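Local coordinates for hypothetical protein PH1789 (Pyrococcus horikoshii, PDB 1WR2) that is of unknown function but contains a domain of the ATP-grasp family, built from two antiparallel sheets flanked by helices, at residues 2-5 with 6-9; 20-23 with 24-28; 157-160 with 161-164; 190-193 with 194-198. One frame throughout, in Å; residues are numbered along the deposited sequence.

Interaction 1 of 4, residues 2-5 with 6-9; sequences KEEA and VRVI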
# COMPACT_ATOMS: atom_id res chain seq x y z
N LYS A 2 -18.19 2.05 4.53
CA LYS A 2 -17.78 1.33 5.73
C LYS A 2 -17.35 2.37 6.77
O LYS A 2 -16.43 3.15 6.55
CB LYS A 2 -16.61 0.39 5.41
CG LYS A 2 -16.02 -0.27 6.64
CD LYS A 2 -17.01 -1.21 7.31
CE LYS A 2 -16.54 -1.60 8.70
NZ LYS A 2 -15.18 -2.20 8.69
N GLU A 3 -18.04 2.36 7.91
CA GLU A 3 -17.77 3.31 8.98
C GLU A 3 -16.31 3.39 9.42
O GLU A 3 -15.78 4.48 9.60
CB GLU A 3 -18.66 3.01 10.18
CG GLU A 3 -18.59 4.08 11.27
CD GLU A 3 -18.75 5.49 10.70
OE1 GLU A 3 -19.76 5.75 10.02
OE2 GLU A 3 -17.85 6.33 10.95
N GLU A 4 -15.67 2.24 9.61
CA GLU A 4 -14.27 2.23 10.05
C GLU A 4 -13.38 3.07 9.14
O GLU A 4 -12.49 3.77 9.61
CB GLU A 4 -13.75 0.79 10.10
CG GLU A 4 -12.28 0.65 10.50
CD GLU A 4 -11.92 1.41 11.77
OE1 GLU A 4 -12.73 1.41 12.72
OE2 GLU A 4 -10.82 2.00 11.82
N ALA A 5 -13.64 3.01 7.83
CA ALA A 5 -12.86 3.78 6.87
C ALA A 5 -13.10 5.27 7.05
O ALA A 5 -12.16 6.06 7.10
CB ALA A 5 -13.22 3.35 5.44
N VAL A 6 -14.37 5.65 7.15
CA VAL A 6 -14.74 7.05 7.32
C VAL A 6 -14.18 7.58 8.64
O VAL A 6 -13.88 8.77 8.77
CB VAL A 6 -16.29 7.22 7.33
CG1 VAL A 6 -16.65 8.68 7.60
CG2 VAL A 6 -16.87 6.78 6.00
N ARG A 7 -14.04 6.69 9.61
CA ARG A 7 -13.53 7.05 10.92
C ARG A 7 -12.06 7.43 10.83
O ARG A 7 -11.65 8.51 11.25
CB ARG A 7 -13.70 5.88 11.89
CG ARG A 7 -13.75 6.27 13.36
CD ARG A 7 -13.06 5.23 14.21
NE ARG A 7 -11.61 5.37 14.13
CZ ARG A 7 -10.74 4.43 14.48
NH1 ARG A 7 -11.17 3.27 14.95
NH2 ARG A 7 -9.43 4.66 14.38
N VAL A 8 -11.26 6.52 10.27
CA VAL A 8 -9.83 6.76 10.12
C VAL A 8 -9.61 8.00 9.25
O VAL A 8 -8.76 8.83 9.55
CB VAL A 8 -9.13 5.55 9.47
CG1 VAL A 8 -7.62 5.75 9.47
CG2 VAL A 8 -9.49 4.28 10.24
N ILE A 9 -10.40 8.13 8.19
CA ILE A 9 -10.29 9.29 7.30
C ILE A 9 -10.60 10.59 8.04
O ILE A 9 -9.80 11.53 8.02
CB ILE A 9 -11.23 9.15 6.09
CG1 ILE A 9 -10.72 8.05 5.15
CG2 ILE A 9 -11.32 10.47 5.35
CD1 ILE A 9 -11.63 7.77 3.97

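Interaction 2 of 4, residues 20-23 with 24-28; sequences MVEY and EAKQV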
# COMPACT_ATOMS: atom_id res chain seq x y z
N MET A 20 -2.32 10.47 4.05
CA MET A 20 -2.38 9.43 5.06
C MET A 20 -1.08 8.64 5.07
O MET A 20 -0.51 8.35 4.01
CB MET A 20 -3.54 8.47 4.78
CG MET A 20 -4.89 9.14 4.67
SD MET A 20 -6.23 7.93 4.51
CE MET A 20 -6.41 7.40 6.21
N VAL A 21 -0.60 8.27 6.26
CA VAL A 21 0.63 7.48 6.36
C VAL A 21 0.26 6.02 6.09
O VAL A 21 -0.91 5.66 6.13
CB VAL A 21 1.30 7.62 7.76
CG1 VAL A 21 1.75 9.07 7.96
CG2 VAL A 21 0.33 7.22 8.85
N GLU A 22 1.25 5.20 5.80
CA GLU A 22 1.01 3.80 5.45
C GLU A 22 0.04 3.04 6.34
O GLU A 22 -0.86 2.38 5.83
CB GLU A 22 2.34 3.04 5.39
CG GLU A 22 2.21 1.62 4.84
CD GLU A 22 3.55 0.92 4.71
OE1 GLU A 22 4.60 1.60 4.80
OE2 GLU A 22 3.56 -0.31 4.52
N TYR A 23 0.18 3.13 7.66
CA TYR A 23 -0.71 2.37 8.52
C TYR A 23 -2.14 2.88 8.47
O TYR A 23 -3.07 2.09 8.60
CB TYR A 23 -0.19 2.32 9.97
CG TYR A 23 -0.45 3.54 10.82
CD1 TYR A 23 -1.70 3.79 11.37
CD2 TYR A 23 0.57 4.46 11.07
CE1 TYR A 23 -1.94 4.93 12.16
CE2 TYR A 23 0.35 5.60 11.84
CZ TYR A 23 -0.90 5.83 12.38
OH TYR A 23 -1.12 6.96 13.13
N GLU A 24 -2.32 4.19 8.26
CA GLU A 24 -3.68 4.76 8.19
C GLU A 24 -4.35 4.35 6.89
O GLU A 24 -5.54 4.04 6.86
CB GLU A 24 -3.64 6.29 8.26
CG GLU A 24 -3.01 6.83 9.52
CD GLU A 24 -2.77 8.32 9.46
OE1 GLU A 24 -2.37 8.81 8.38
OE2 GLU A 24 -2.96 9.00 10.48
N ALA A 25 -3.59 4.38 5.80
CA ALA A 25 -4.10 3.98 4.49
C ALA A 25 -4.55 2.52 4.56
O ALA A 25 -5.67 2.18 4.16
CB ALA A 25 -3.01 4.14 3.43
N LYS A 26 -3.69 1.66 5.10
CA LYS A 26 -4.01 0.24 5.20
C LYS A 26 -5.24 -0.07 6.04
O LYS A 26 -5.92 -1.06 5.81
CB LYS A 26 -2.79 -0.53 5.69
CG LYS A 26 -1.72 -0.64 4.62
CD LYS A 26 -0.47 -1.29 5.17
CE LYS A 26 0.55 -1.54 4.07
NZ LYS A 26 1.80 -2.12 4.66
N GLN A 27 -5.52 0.78 7.02
CA GLN A 27 -6.71 0.60 7.84
C GLN A 27 -7.91 0.79 6.92
O GLN A 27 -8.90 0.08 7.01
CB GLN A 27 -6.75 1.64 8.97
CG GLN A 27 -5.86 1.30 10.16
CD GLN A 27 -5.80 2.44 11.17
OE1 GLN A 27 -5.05 3.40 11.00
NE2 GLN A 27 -6.61 2.33 12.21
N VAL A 28 -7.82 1.77 6.01
CA VAL A 28 -8.91 2.01 5.07
C VAL A 28 -9.06 0.78 4.17
O VAL A 28 -10.17 0.30 3.91
CB VAL A 28 -8.64 3.25 4.20
CG1 VAL A 28 -9.72 3.39 3.14
CG2 VAL A 28 -8.58 4.49 5.07

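Interaction 3 of 4, residues 157-160 with 161-164; sequences PITE and KDAR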
# COMPACT_ATOMS: atom_id res chain seq x y z
N PRO A 157 -17.32 3.43 -10.74
CA PRO A 157 -17.17 2.01 -10.42
C PRO A 157 -17.02 1.13 -11.65
O PRO A 157 -17.58 1.41 -12.71
CB PRO A 157 -18.44 1.70 -9.66
CG PRO A 157 -19.45 2.51 -10.42
CD PRO A 157 -18.74 3.84 -10.60
N ILE A 158 -16.25 0.06 -11.51
CA ILE A 158 -16.04 -0.87 -12.61
C ILE A 158 -16.80 -2.16 -12.34
O ILE A 158 -17.13 -2.46 -11.20
CB ILE A 158 -14.54 -1.22 -12.78
CG1 ILE A 158 -14.03 -1.93 -11.52
CG2 ILE A 158 -13.73 0.05 -13.05
CD1 ILE A 158 -12.58 -2.37 -11.60
N THR A 159 -17.07 -2.91 -13.40
CA THR A 159 -17.76 -4.19 -13.27
C THR A 159 -16.68 -5.26 -13.34
O THR A 159 -15.52 -4.96 -13.64
CB THR A 159 -18.77 -4.39 -14.41
OG1 THR A 159 -18.11 -4.23 -15.67
CG2 THR A 159 -19.89 -3.35 -14.31
N GLU A 160 -17.05 -6.50 -13.05
CA GLU A 160 -16.07 -7.57 -13.11
C GLU A 160 -15.55 -7.69 -14.54
O GLU A 160 -14.40 -8.06 -14.76
CB GLU A 160 -16.67 -8.91 -12.67
CG GLU A 160 -15.67 -10.04 -12.79
CD GLU A 160 -16.20 -11.36 -12.29
OE1 GLU A 160 -15.46 -12.36 -12.39
OE2 GLU A 160 -17.34 -11.40 -11.79
N LYS A 161 -16.41 -7.39 -15.51
CA LYS A 161 -16.02 -7.44 -16.91
C LYS A 161 -14.89 -6.44 -17.14
O LYS A 161 -13.88 -6.76 -17.78
CB LYS A 161 -17.20 -7.10 -17.82
CG LYS A 161 -16.82 -6.86 -19.28
CD LYS A 161 -18.02 -6.42 -20.11
CE LYS A 161 -19.11 -7.48 -20.11
NZ LYS A 161 -18.63 -8.76 -20.69
N ASP A 162 -15.07 -5.23 -16.62
CA ASP A 162 -14.05 -4.18 -16.75
C ASP A 162 -12.73 -4.68 -16.16
O ASP A 162 -11.67 -4.55 -16.79
CB ASP A 162 -14.47 -2.92 -15.99
CG ASP A 162 -15.63 -2.19 -16.63
OD1 ASP A 162 -15.78 -2.26 -17.87
OD2 ASP A 162 -16.39 -1.54 -15.89
N ALA A 163 -12.82 -5.24 -14.96
CA ALA A 163 -11.65 -5.75 -14.24
C ALA A 163 -10.87 -6.82 -14.99
O ALA A 163 -9.65 -6.72 -15.13
CB ALA A 163 -12.07 -6.29 -12.88
N ARG A 164 -11.55 -7.84 -15.48
CA ARG A 164 -10.86 -8.91 -16.21
C ARG A 164 -10.32 -8.38 -17.52
O ARG A 164 -9.24 -8.76 -17.96
CB ARG A 164 -11.81 -10.09 -16.47
CG ARG A 164 -12.25 -10.77 -15.19
CD ARG A 164 -13.19 -11.94 -15.42
NE ARG A 164 -13.55 -12.52 -14.14
CZ ARG A 164 -12.70 -13.19 -13.36
NH1 ARG A 164 -11.44 -13.36 -13.73
NH2 ARG A 164 -13.11 -13.64 -12.18

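Interaction 4 of 4, residues 190-193 with 194-198; sequences IVDM and LLKVS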
# COMPACT_ATOMS: atom_id res chain seq x y z
N ILE A 190 -6.41 -10.75 -8.52
CA ILE A 190 -6.25 -9.38 -8.99
C ILE A 190 -7.62 -8.78 -9.26
O ILE A 190 -7.89 -7.64 -8.89
CB ILE A 190 -5.42 -9.31 -10.27
CG1 ILE A 190 -4.05 -9.96 -10.03
CG2 ILE A 190 -5.26 -7.86 -10.70
CD1 ILE A 190 -3.19 -10.05 -11.26
N VAL A 191 -8.49 -9.55 -9.90
CA VAL A 191 -9.83 -9.08 -10.20
C VAL A 191 -10.56 -8.68 -8.93
O VAL A 191 -11.27 -7.67 -8.89
CB VAL A 191 -10.65 -10.18 -10.92
CG1 VAL A 191 -12.10 -9.77 -11.01
CG2 VAL A 191 -10.08 -10.41 -12.31
N ASP A 192 -10.39 -9.47 -7.87
CA ASP A 192 -11.03 -9.18 -6.60
C ASP A 192 -10.50 -7.87 -6.01
O ASP A 192 -11.28 -7.07 -5.47
CB ASP A 192 -10.82 -10.34 -5.62
CG ASP A 192 -11.63 -10.18 -4.34
OD1 ASP A 192 -12.88 -10.07 -4.43
OD2 ASP A 192 -11.02 -10.16 -3.25
N MET A 193 -9.20 -7.63 -6.11
CA MET A 193 -8.63 -6.39 -5.58
C MET A 193 -9.15 -5.18 -6.32
O MET A 193 -9.51 -4.18 -5.71
CB MET A 193 -7.11 -6.40 -5.66
CG MET A 193 -6.44 -7.10 -4.50
SD MET A 193 -4.67 -6.81 -4.52
CE MET A 193 -4.17 -8.01 -5.76
N LEU A 194 -9.20 -5.26 -7.64
CA LEU A 194 -9.70 -4.15 -8.44
C LEU A 194 -11.15 -3.81 -8.08
O LEU A 194 -11.51 -2.63 -7.98
CB LEU A 194 -9.59 -4.50 -9.94
CG LEU A 194 -8.21 -4.43 -10.59
CD1 LEU A 194 -8.26 -5.09 -11.98
CD2 LEU A 194 -7.75 -2.96 -10.69
N LEU A 195 -11.98 -4.82 -7.88
CA LEU A 195 -13.38 -4.58 -7.53
C LEU A 195 -13.51 -3.98 -6.13
O LEU A 195 -14.34 -3.11 -5.90
CB LEU A 195 -14.20 -5.88 -7.64
CG LEU A 195 -14.37 -6.48 -9.04
CD1 LEU A 195 -15.19 -7.76 -8.92
CD2 LEU A 195 -15.08 -5.49 -9.97
N LYS A 196 -12.69 -4.46 -5.20
CA LYS A 196 -12.74 -3.93 -3.85
C LYS A 196 -12.25 -2.48 -3.83
O LYS A 196 -12.81 -1.64 -3.14
CB LYS A 196 -11.91 -4.82 -2.90
CG LYS A 196 -12.65 -6.10 -2.51
CD LYS A 196 -11.82 -7.04 -1.64
CE LYS A 196 -12.69 -8.18 -1.11
NZ LYS A 196 -11.88 -9.38 -0.74
N VAL A 197 -11.20 -2.18 -4.59
CA VAL A 197 -10.73 -0.79 -4.62
C VAL A 197 -11.80 0.09 -5.25
O VAL A 197 -12.04 1.22 -4.81
CB VAL A 197 -9.42 -0.64 -5.43
CG1 VAL A 197 -9.11 0.84 -5.65
CG2 VAL A 197 -8.29 -1.32 -4.69
N SER A 198 -12.44 -0.42 -6.30
CA SER A 198 -13.49 0.30 -7.00
C SER A 198 -14.61 0.65 -6.04
O SER A 198 -15.12 1.77 -6.03
CB SER A 198 -14.02 -0.56 -8.16
OG SER A 198 -15.07 0.08 -8.86

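Interaction 1 of 4, residues 2-5 with 6-9
E4 and R7, one turn apart at the start of helix 3-14, make the charged part of this contact. Their side chains run next to each other in the same direction, with E4 OE1 3.3 Å from R7 NH1. The carboxylate and guanidinium planes stand nearly at right angles, 87° apart, and E4 OE2 lies over one face of the guanidinium, offset toward its rim. No N-H points at the carboxylate, so this is a salt bridge of charges alone. E4 reaches it because CG is anti to the backbone N (chi1 178°) and the chain then bends at chi2 toward the next turn. R7 also has a long, weak pairing with E11.

The backbone supplies the regular helical bonds. K2, at the N-cap position, accepts from V6 N through its carbonyl O at 3.3 Å, and E3 O takes R7 N at 2.8 Å. The next two bonds run from V8 N to E4 O and from I9 N to A5 O, the latter 2.9 Å long.

Methyl and methylene groups lie close to oxygens: V8 CG2 is 3.1 Å from the carboxylate oxygen E4 OE2, and I9 CG1 is as near to the carbonyl A5 O. Beyond the segments, V6 and I9 both touch Y207.

The backbone carries the directional hydrogen bonding here. The ion pair acts through charge, and probably adds attraction without fixing the rotation of either group.

Interaction 2 of 4, residues 20-23 with 24-28
The first turn of helix 22-30, which leaves the short strand 19-20 through the N-cap residue V21, is closed by E24 reaching back to the main chain. V21 N gives a nearly straight bond (164°) to E24 OE1, 2.8 Å long, meeting the oxygen on its anti side; in return V21 O accepts A25 N at 3.0 Å and, weakly, E24 N. The E24 chain runs across one face of the Y23 ring, with CG 3.8 Å from the centroid (CH-pi). Y23 meets it because its CG stands between the backbone N and the carbonyl carbon (chi1 80°), turning the ring over the following residue. M20 crosses E24 from another direction, with CE 3.6 Å from E24 CB and 3.8 Å from V28 CG2. Spanning the same turn, E22 and K26 run alongside, and K26 NZ meets the anti lone pair of E22 OE2 in a salt bridge.

Charges from several elements converge here: E22 also pairs with K62 of strand 59-64 and K71 of helix 71-74, K26 with E39, and the other E24 oxygen with R17. M20 packs on V8 and V12 of helix 3-14, while M20, A25 and V28 lie against I232 of strand 225-234.

Interaction 3 of 4, residues 157-160 with 161-164
T159 turns OG1 between its backbone N and carbonyl carbon (chi1 55°), while D162 swings CG beside its own backbone N (chi1 -70°), and the two side chains thereby exchange bonds with each other's main chain. D162 OD2 accepts T159 N at 2.9 Å, approached from above the carboxylate plane. In the reverse direction D162 N gives a weak bond to T159 OG1, 3.3 Å long. This reciprocal pair is a capping box, in which T159 as N-cap and D162 occupy N-H groups at the start of helix 160-168. A163 N returns to T159 O at 3.0 Å.

The second polar link joins E160 and R164, whose extended chains run alongside. E160 OE1 takes both R164 NE at 2.6 Å and R164 NH2 at 2.7 Å, a side-on grip in the guanidinium plane, from which the carboxylate is turned 49°. The two donors probably favour this orientation, although both bonds are bent and share one acceptor. I158 CD1 lies 4.2 Å from A163 CB in apolar contact.

The turn leads from edge strand 152-155 into its helix, and lies along helix 187-203: P157 touches S198 and D202, I158 rests on L195, and R164 touches V191.

Interaction 4 of 4, residues 190-193 with 194-198
D192 and K196, one turn apart in the middle of helix 187-203, form the one salt bridge of this contact. K196 NZ lies 2.8 Å from D192 OD2 and meets its syn lone pair, on the side of the other oxygen. The lysine chain is extended beyond CG and crosses the aspartate, with CE 3.4 Å from D192 OD2; D192 comes to it with CG anti to the backbone N (chi1 -172°).

Main-chain bonds follow the alpha-helical pattern. L194 N binds I190 O at 3.0 Å, L195 N and K196 N bind V191 O and D192 O, and V197 N reaches M193 O at 2.8 Å.

Apolar contacts between the side chains are looser. I190 CG2 approaches L194 CD1 at 4.3 Å, and V191 CG1 approaches L195 CD1 at 4.2 Å. They also pack on other elements: I190, V191 and L194 on I167 of helix 160-168, and I190 and L194, with V197, on strand 133-140.

The helix is thus amphipathic, with an apolar side against the sheet and neighbouring helix, and a charged pair on a less buried side. The ammonium of K196 probably divides its N-H groups between the aspartate and, weakly, G33 O.

In the fold
All four contacts are local, each within one unbroken stretch, so none closes a long loop and none nests in or crosses another; along the chain they come in series. Interaction 1 opens helix 3-14, and interaction 2 starts helix 22-30. They touch, V8 CG1 lying 3.8 Å from E24 O, which joins the two N-terminal helices beside strand 225-234. Much later, interaction 3 starts helix 160-168 after strand 152-155, and interaction 4 lies within helix 187-203. These two also meet, I158 N being 2.9 Å from S198 OG in a probable hydrogen bond. Interactions 2 and 3 stay apart, their centres about 25 Å from each other.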